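Local coordinates for protein aldo-keto reductase family 1 member C1 (Caenorhabditis elegans, PDB 1QWK) that probably reduces aldehydes and ketones with NADPH, as an aldose-reductase-like member of the aldo-keto reductase family, at residues R162-G167 and H194-T199; P183-V188 and L250-D255. All blocks are in the same frame, centred on the assembly; numbering follows the deposited sequence.

Interaction 1: residues R162-G167 and H194-T199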
ATOM      1  N   ARG A 162     -13.580  13.822  -8.992  1.00 18.97           N
ATOM      2  CA  ARG A 162     -14.410  13.521 -10.152  1.00 18.23           C
ATOM      3  C   ARG A 162     -15.153  12.205  -9.948  1.00 19.48           C
ATOM      4  O   ARG A 162     -16.293  12.050 -10.391  1.00 20.15           O
ATOM      5  CB  ARG A 162     -13.554  13.470 -11.416  1.00 19.81           C
ATOM      6  CG  ARG A 162     -13.086  14.845 -11.887  1.00 19.23           C
ATOM      7  CD  ARG A 162     -11.929  14.737 -12.869  1.00 21.53           C
ATOM      8  NE  ARG A 162     -12.246  13.920 -14.033  1.00 21.22           N
ATOM      9  CZ  ARG A 162     -11.330  13.366 -14.820  1.00 22.05           C
ATOM     10  NH1 ARG A 162     -10.039  13.546 -14.561  1.00 21.98           N
ATOM     11  NH2 ARG A 162     -11.702  12.621 -15.854  1.00 22.39           N
ATOM     12  N   ALA A 163     -14.512  11.258  -9.268  1.00 18.01           N
ATOM     13  CA  ALA A 163     -15.141   9.967  -9.002  1.00 17.86           C
ATOM     14  C   ALA A 163     -16.247  10.137  -7.962  1.00 19.25           C
ATOM     15  O   ALA A 163     -17.337   9.576  -8.105  1.00 19.94           O
ATOM     16  CB  ALA A 163     -14.099   8.967  -8.503  1.00 17.35           C
ATOM     17  N   LEU A 164     -15.973  10.921  -6.923  1.00 19.37           N
ATOM     18  CA  LEU A 164     -16.953  11.153  -5.861  1.00 21.34           C
ATOM     19  C   LEU A 164     -18.198  11.868  -6.361  1.00 21.82           C
ATOM     20  O   LEU A 164     -19.313  11.554  -5.943  1.00 22.32           O
ATOM     21  CB  LEU A 164     -16.327  11.982  -4.735  1.00 19.97           C
ATOM     22  CG  LEU A 164     -15.203  11.336  -3.925  1.00 19.08           C
ATOM     23  CD1 LEU A 164     -14.649  12.346  -2.939  1.00 19.99           C
ATOM     24  CD2 LEU A 164     -15.740  10.109  -3.194  1.00 21.26           C
ATOM     25  N   ALA A 165     -17.996  12.826  -7.260  1.00 21.50           N
ATOM     26  CA  ALA A 165     -19.083  13.622  -7.818  1.00 22.17           C
ATOM     27  C   ALA A 165     -20.151  12.809  -8.542  1.00 21.86           C
ATOM     28  O   ALA A 165     -21.267  13.285  -8.730  1.00 22.61           O
ATOM     29  CB  ALA A 165     -18.511  14.677  -8.762  1.00 22.74           C
ATOM     30  N   LEU A 166     -19.811  11.590  -8.952  1.00 20.62           N
ATOM     31  CA  LEU A 166     -20.758  10.734  -9.659  1.00 19.76           C
ATOM     32  C   LEU A 166     -21.951  10.336  -8.800  1.00 20.27           C
ATOM     33  O   LEU A 166     -22.998   9.953  -9.324  1.00 21.20           O
ATOM     34  CB  LEU A 166     -20.058   9.470 -10.152  1.00 19.71           C
ATOM     35  CG  LEU A 166     -18.947   9.660 -11.183  1.00 20.93           C
ATOM     36  CD1 LEU A 166     -18.364   8.299 -11.547  1.00 21.08           C
ATOM     37  CD2 LEU A 166     -19.502  10.348 -12.421  1.00 21.33           C
ATOM     38  N   GLY A 167     -21.786  10.408  -7.484  1.00 19.91           N
ATOM     39  CA  GLY A 167     -22.872  10.055  -6.591  1.00 21.45           C
ATOM     40  C   GLY A 167     -23.088   8.558  -6.466  1.00 21.23           C
ATOM     41  O   GLY A 167     -24.175   8.110  -6.103  1.00 22.12           O
ATOM     42  N   HIS A 194     -13.043  14.123   2.976  1.00 22.74           N
ATOM     43  CA  HIS A 194     -14.045  13.300   2.299  1.00 21.84           C
ATOM     44  C   HIS A 194     -14.181  11.904   2.897  1.00 21.25           C
ATOM     45  O   HIS A 194     -14.701  10.995   2.248  1.00 22.31           O
ATOM     46  CB  HIS A 194     -13.705  13.194   0.811  1.00 23.53           C
ATOM     47  CG  HIS A 194     -13.685  14.515   0.107  1.00 25.80           C
ATOM     48  ND1 HIS A 194     -14.836  15.196  -0.230  1.00 28.35           N
ATOM     49  CD2 HIS A 194     -12.655  15.302  -0.281  1.00 27.80           C
ATOM     50  CE1 HIS A 194     -14.514  16.348  -0.793  1.00 28.70           C
ATOM     51  NE2 HIS A 194     -13.197  16.437  -0.836  1.00 28.68           N
ATOM     52  N   ASN A 195     -13.718  11.736   4.132  1.00 21.21           N
ATOM     53  CA  ASN A 195     -13.799  10.453   4.826  1.00 21.83           C
ATOM     54  C   ASN A 195     -13.217   9.298   4.018  1.00 22.14           C
ATOM     55  O   ASN A 195     -13.804   8.214   3.933  1.00 21.98           O
ATOM     56  CB  ASN A 195     -15.251  10.132   5.200  1.00 25.96           C
ATOM     57  CG  ASN A 195     -15.831  11.119   6.194  1.00 30.05           C
ATOM     58  OD1 ASN A 195     -15.304  11.296   7.291  1.00 33.67           O
ATOM     59  ND2 ASN A 195     -16.930  11.763   5.815  1.00 33.21           N
ATOM     60  N   ILE A 196     -12.059   9.538   3.417  1.00 18.07           N
ATOM     61  CA  ILE A 196     -11.382   8.514   2.628  1.00 16.99           C
ATOM     62  C   ILE A 196     -10.167   8.059   3.437  1.00 17.07           C
ATOM     63  O   ILE A 196      -9.345   8.885   3.834  1.00 18.99           O
ATOM     64  CB  ILE A 196     -10.892   9.081   1.274  1.00 16.22           C
ATOM     65  CG1 ILE A 196     -12.085   9.607   0.464  1.00 17.95           C
ATOM     66  CG2 ILE A 196     -10.156   7.992   0.491  1.00 18.08           C
ATOM     67  CD1 ILE A 196     -11.687  10.279  -0.841  1.00 17.43           C
ATOM     68  N   SER A 197     -10.051   6.759   3.692  1.00 16.11           N
ATOM     69  CA  SER A 197      -8.910   6.267   4.444  1.00 15.94           C
ATOM     70  C   SER A 197      -7.681   6.352   3.542  1.00 16.04           C
ATOM     71  O   SER A 197      -7.796   6.294   2.315  1.00 16.43           O
ATOM     72  CB  SER A 197      -9.136   4.820   4.914  1.00 17.03           C
ATOM     73  OG  SER A 197      -9.181   3.913   3.827  1.00 17.65           O
ATOM     74  N   VAL A 198      -6.513   6.529   4.151  1.00 15.97           N
ATOM     75  CA  VAL A 198      -5.270   6.626   3.401  1.00 16.00           C
ATOM     76  C   VAL A 198      -4.309   5.513   3.797  1.00 15.81           C
ATOM     77  O   VAL A 198      -4.099   5.257   4.984  1.00 16.86           O
ATOM     78  CB  VAL A 198      -4.553   7.986   3.652  1.00 16.86           C
ATOM     79  CG1 VAL A 198      -3.246   8.048   2.851  1.00 16.62           C
ATOM     80  CG2 VAL A 198      -5.470   9.136   3.273  1.00 20.13           C
ATOM     81  N   THR A 199      -3.749   4.845   2.795  1.00 13.37           N
ATOM     82  CA  THR A 199      -2.777   3.789   3.024  1.00 15.27           C
ATOM     83  C   THR A 199      -1.472   4.239   2.399  1.00 16.36           C
ATOM     84  O   THR A 199      -1.424   4.648   1.234  1.00 16.46           O
ATOM     85  CB  THR A 199      -3.186   2.449   2.377  1.00 16.75           C
ATOM     86  OG1 THR A 199      -4.328   1.914   3.057  1.00 17.02           O
ATOM     87  CG2 THR A 199      -2.036   1.450   2.465  1.00 18.04           C
TER
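L164 meets H194 and I196 in a small contact, in which a single methyl makes a CH-pi contact with H194 and an apolar one with I196. It joins the C-terminal part of helix 157-164 to the connection between helix 185-193 and strand 197-201. The two segments bury 101 Å² together, and L164 supplies just over half of it. One methyl, CD1, does the touching. It lies over a face of the H194 ring, 4.2 Å from L164 CD1 to the ring centroid and 28° off the ring normal. L164 CD1 is 3.9 Å from both H194 CG and H194 ND1. L164 CD1 also reaches I196 CD1 at 4.2 Å. The I196 branch is extended, with CD1 anti to CA about the CB-CG1 bond (chi2 176°), which stretches it toward L164. The imidazole also meets the ring of F190, and I196 packs on C191, both within helix 185-193. The backbones turn sharply here. A type I turn runs from L164 to G167, closed by G167 N to L164 O at 3.1 Å, and G167 has positive phi. N195, also of positive phi, is the C-prime residue of a Schellman motif that ends helix 185-193. In this (beta/alpha)8 barrel, the C-terminal part of helix 157-164 thus meets the link after helix 185-193 that leads into parallel strand 197-201.

Interaction 2: residues P183-V188 and L250-D255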
ATOM      1  N   PRO A 183       5.701  13.569   2.752  1.00 21.41           N
ATOM      2  CA  PRO A 183       4.553  13.680   3.657  1.00 21.24           C
ATOM      3  C   PRO A 183       3.146  13.657   3.087  1.00 19.00           C
ATOM      4  O   PRO A 183       2.217  13.212   3.760  1.00 18.62           O
ATOM      5  CB  PRO A 183       4.817  14.990   4.402  1.00 24.24           C
ATOM      6  CG  PRO A 183       6.263  15.168   4.324  1.00 25.57           C
ATOM      7  CD  PRO A 183       6.585  14.738   2.922  1.00 23.82           C
ATOM      8  N   GLN A 184       2.978  14.166   1.870  1.00 17.60           N
ATOM      9  CA  GLN A 184       1.661  14.211   1.244  1.00 19.77           C
ATOM     10  C   GLN A 184       0.628  14.885   2.160  1.00 20.35           C
ATOM     11  O   GLN A 184      -0.480  14.376   2.346  1.00 19.36           O
ATOM     12  CB  GLN A 184       1.208  12.789   0.898  1.00 18.95           C
ATOM     13  CG  GLN A 184       2.087  12.106  -0.148  1.00 18.66           C
ATOM     14  CD  GLN A 184       1.443  12.056  -1.521  1.00 18.80           C
ATOM     15  OE1 GLN A 184       0.920  13.057  -2.018  1.00 20.22           O
ATOM     16  NE2 GLN A 184       1.489  10.890  -2.151  1.00 15.23           N
ATOM     17  N   HIS A 185       0.987  16.032   2.733  1.00 21.32           N
ATOM     18  CA  HIS A 185       0.070  16.746   3.618  1.00 21.26           C
ATOM     19  C   HIS A 185      -1.238  17.103   2.919  1.00 21.17           C
ATOM     20  O   HIS A 185      -2.321  16.923   3.478  1.00 21.76           O
ATOM     21  CB  HIS A 185       0.721  18.026   4.151  1.00 23.35           C
ATOM     22  CG  HIS A 185       1.887  17.779   5.054  1.00 25.29           C
ATOM     23  ND1 HIS A 185       1.764  17.149   6.273  1.00 27.02           N
ATOM     24  CD2 HIS A 185       3.203  18.063   4.909  1.00 25.31           C
ATOM     25  CE1 HIS A 185       2.955  17.053   6.839  1.00 26.03           C
ATOM     26  NE2 HIS A 185       3.844  17.600   6.031  1.00 27.56           N
ATOM     27  N   ASP A 186      -1.134  17.606   1.693  1.00 21.04           N
ATOM     28  CA  ASP A 186      -2.309  18.002   0.922  1.00 22.46           C
ATOM     29  C   ASP A 186      -3.251  16.833   0.641  1.00 21.07           C
ATOM     30  O   ASP A 186      -4.463  16.951   0.811  1.00 20.98           O
ATOM     31  CB  ASP A 186      -1.876  18.641  -0.401  1.00 24.10           C
ATOM     32  CG  ASP A 186      -3.042  19.233  -1.173  1.00 30.36           C
ATOM     33  OD1 ASP A 186      -3.693  20.164  -0.651  1.00 33.39           O
ATOM     34  OD2 ASP A 186      -3.310  18.770  -2.301  1.00 33.29           O
ATOM     35  N   HIS A 187      -2.697  15.704   0.211  1.00 19.26           N
ATOM     36  CA  HIS A 187      -3.529  14.544  -0.097  1.00 19.70           C
ATOM     37  C   HIS A 187      -4.236  13.999   1.139  1.00 18.91           C
ATOM     38  O   HIS A 187      -5.435  13.717   1.099  1.00 20.49           O
ATOM     39  CB  HIS A 187      -2.696  13.433  -0.740  1.00 19.48           C
ATOM     40  CG  HIS A 187      -3.508  12.260  -1.199  1.00 18.87           C
ATOM     41  ND1 HIS A 187      -4.449  12.355  -2.202  1.00 21.06           N
ATOM     42  CD2 HIS A 187      -3.511  10.966  -0.802  1.00 19.57           C
ATOM     43  CE1 HIS A 187      -4.995  11.167  -2.406  1.00 21.19           C
ATOM     44  NE2 HIS A 187      -4.442  10.307  -1.569  1.00 20.89           N
ATOM     45  N   VAL A 188      -3.498  13.858   2.237  1.00 18.29           N
ATOM     46  CA  VAL A 188      -4.081  13.341   3.471  1.00 19.34           C
ATOM     47  C   VAL A 188      -5.192  14.259   3.972  1.00 19.95           C
ATOM     48  O   VAL A 188      -6.243  13.789   4.400  1.00 19.52           O
ATOM     49  CB  VAL A 188      -3.000  13.165   4.568  1.00 18.53           C
ATOM     50  CG1 VAL A 188      -3.640  12.712   5.879  1.00 18.33           C
ATOM     51  CG2 VAL A 188      -1.972  12.144   4.113  1.00 20.24           C
ATOM     52  N   LEU A 250       7.524   4.094  10.698  1.00 17.82           N
ATOM     53  CA  LEU A 250       6.216   3.463  10.584  1.00 17.70           C
ATOM     54  C   LEU A 250       5.227   4.129  11.538  1.00 17.51           C
ATOM     55  O   LEU A 250       4.087   4.404  11.161  1.00 16.86           O
ATOM     56  CB  LEU A 250       6.313   1.963  10.889  1.00 18.48           C
ATOM     57  CG  LEU A 250       7.203   1.171   9.923  1.00 18.18           C
ATOM     58  CD1 LEU A 250       7.244  -0.295  10.338  1.00 20.02           C
ATOM     59  CD2 LEU A 250       6.670   1.311   8.498  1.00 20.74           C
ATOM     60  N   ARG A 251       5.668   4.403  12.765  1.00 17.15           N
ATOM     61  CA  ARG A 251       4.801   5.041  13.749  1.00 17.79           C
ATOM     62  C   ARG A 251       4.447   6.449  13.280  1.00 18.37           C
ATOM     63  O   ARG A 251       3.348   6.940  13.533  1.00 18.04           O
ATOM     64  CB  ARG A 251       5.482   5.101  15.124  1.00 18.57           C
ATOM     65  CG  ARG A 251       4.537   5.492  16.253  1.00 17.73           C
ATOM     66  CD  ARG A 251       3.510   4.394  16.531  1.00 18.29           C
ATOM     67  NE  ARG A 251       2.208   4.952  16.872  1.00 19.16           N
ATOM     68  CZ  ARG A 251       1.137   4.236  17.207  1.00 18.73           C
ATOM     69  NH1 ARG A 251       1.202   2.914  17.256  1.00 20.86           N
ATOM     70  NH2 ARG A 251      -0.011   4.846  17.476  1.00 21.69           N
ATOM     71  N   TYR A 252       5.383   7.094  12.591  1.00 17.53           N
ATOM     72  CA  TYR A 252       5.144   8.435  12.069  1.00 18.26           C
ATOM     73  C   TYR A 252       3.917   8.400  11.159  1.00 18.30           C
ATOM     74  O   TYR A 252       2.985   9.188  11.321  1.00 17.64           O
ATOM     75  CB  TYR A 252       6.356   8.913  11.268  1.00 18.27           C
ATOM     76  CG  TYR A 252       6.059  10.103  10.383  1.00 18.84           C
ATOM     77  CD1 TYR A 252       5.954  11.387  10.917  1.00 19.67           C
ATOM     78  CD2 TYR A 252       5.845   9.936   9.011  1.00 19.73           C
ATOM     79  CE1 TYR A 252       5.639  12.476  10.105  1.00 18.98           C
ATOM     80  CE2 TYR A 252       5.528  11.016   8.192  1.00 20.03           C
ATOM     81  CZ  TYR A 252       5.427  12.281   8.746  1.00 20.32           C
ATOM     82  OH  TYR A 252       5.108  13.349   7.939  1.00 20.48           O
ATOM     83  N   ALA A 253       3.922   7.480  10.199  1.00 17.12           N
ATOM     84  CA  ALA A 253       2.803   7.361   9.270  1.00 17.09           C
ATOM     85  C   ALA A 253       1.505   6.998   9.989  1.00 17.34           C
ATOM     86  O   ALA A 253       0.440   7.521   9.666  1.00 17.95           O
ATOM     87  CB  ALA A 253       3.120   6.321   8.199  1.00 18.03           C
ATOM     88  N   LEU A 254       1.591   6.099  10.963  1.00 17.13           N
ATOM     89  CA  LEU A 254       0.401   5.696  11.707  1.00 17.98           C
ATOM     90  C   LEU A 254      -0.216   6.879  12.440  1.00 17.48           C
ATOM     91  O   LEU A 254      -1.428   7.082  12.402  1.00 19.47           O
ATOM     92  CB  LEU A 254       0.744   4.598  12.713  1.00 18.66           C
ATOM     93  CG  LEU A 254       0.946   3.200  12.130  1.00 19.63           C
ATOM     94  CD1 LEU A 254       1.468   2.259  13.205  1.00 20.06           C
ATOM     95  CD2 LEU A 254      -0.383   2.690  11.571  1.00 22.31           C
ATOM     96  N   ASP A 255       0.619   7.668  13.105  1.00 16.50           N
ATOM     97  CA  ASP A 255       0.097   8.799  13.841  1.00 19.06           C
ATOM     98  C   ASP A 255      -0.306   9.984  12.964  1.00 20.35           C
ATOM     99  O   ASP A 255      -0.894  10.957  13.451  1.00 22.54           O
ATOM    100  CB  ASP A 255       1.070   9.187  14.956  1.00 19.29           C
ATOM    101  CG  ASP A 255       1.059   8.170  16.091  1.00 22.09           C
ATOM    102  OD1 ASP A 255      -0.036   7.643  16.382  1.00 23.86           O
ATOM    103  OD2 ASP A 255       2.113   7.887  16.694  1.00 23.26           O
TER
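Y252 points its phenol end at P183, and its hydroxyl meets P183 CB, with H185 only at the limit of contact. Y252 lies on helix 245-255, with CG anti to the backbone N (chi1 164°), and its ring reaches toward the start of helix 185-193. Y252 OH stands 3.9 Å from P183 CB. H185 CE1 is farther, 4.4 Å from Y252 OH, and the hydroxyl approaches the imidazole obliquely. P183 and H185 also pack on each other: P183 CB sits 3.2 Å above the H185 ring plane, nearer the ring's border than its middle. The body of the Y252 side chain packs on I286 and L289 of helix 283-289. Within 250-255, R251 and D255 form a two-nitrogen salt bridge. R251 NE meets D255 OD2 at 2.9 Å, and R251 NH2 meets D255 OD1 at 3.0 Å. D255 OD2 lies in the guanidinium plane, while R251 NE comes from above the carboxylate plane, 44° out of it. No hydrogen bond crosses between the two segments; the contact buries 69 Å². The direct touch is therefore van der Waals in kind. E290 meets the buried tyrosine's polar end, and R256 NH1 bonds P183 O and only weakly Y252 OH, a partial bridge.

Helix 185-193 connects the two contacts: interaction 2 uses the residues leading into it and its first residue, and interaction 1 uses the residues that follow its end. The centres lie 18 Å apart. The nearest atoms come within about 4 Å, but the contacts do not touch. Interaction 1 ties this part of the barrel to the preceding helix, 157-164, whereas interaction 2 ties it to the later helix 245-255. Strand 259-261 lies beside both 194-199 and 250-255: V198 pairs with A259 through the backbone, and L250, A253 and L254 pack on I260. Both contacts lie away from Y52, the predicted proton donor, K81, predicted to lower its pKa, and H114, predicted to bind substrate.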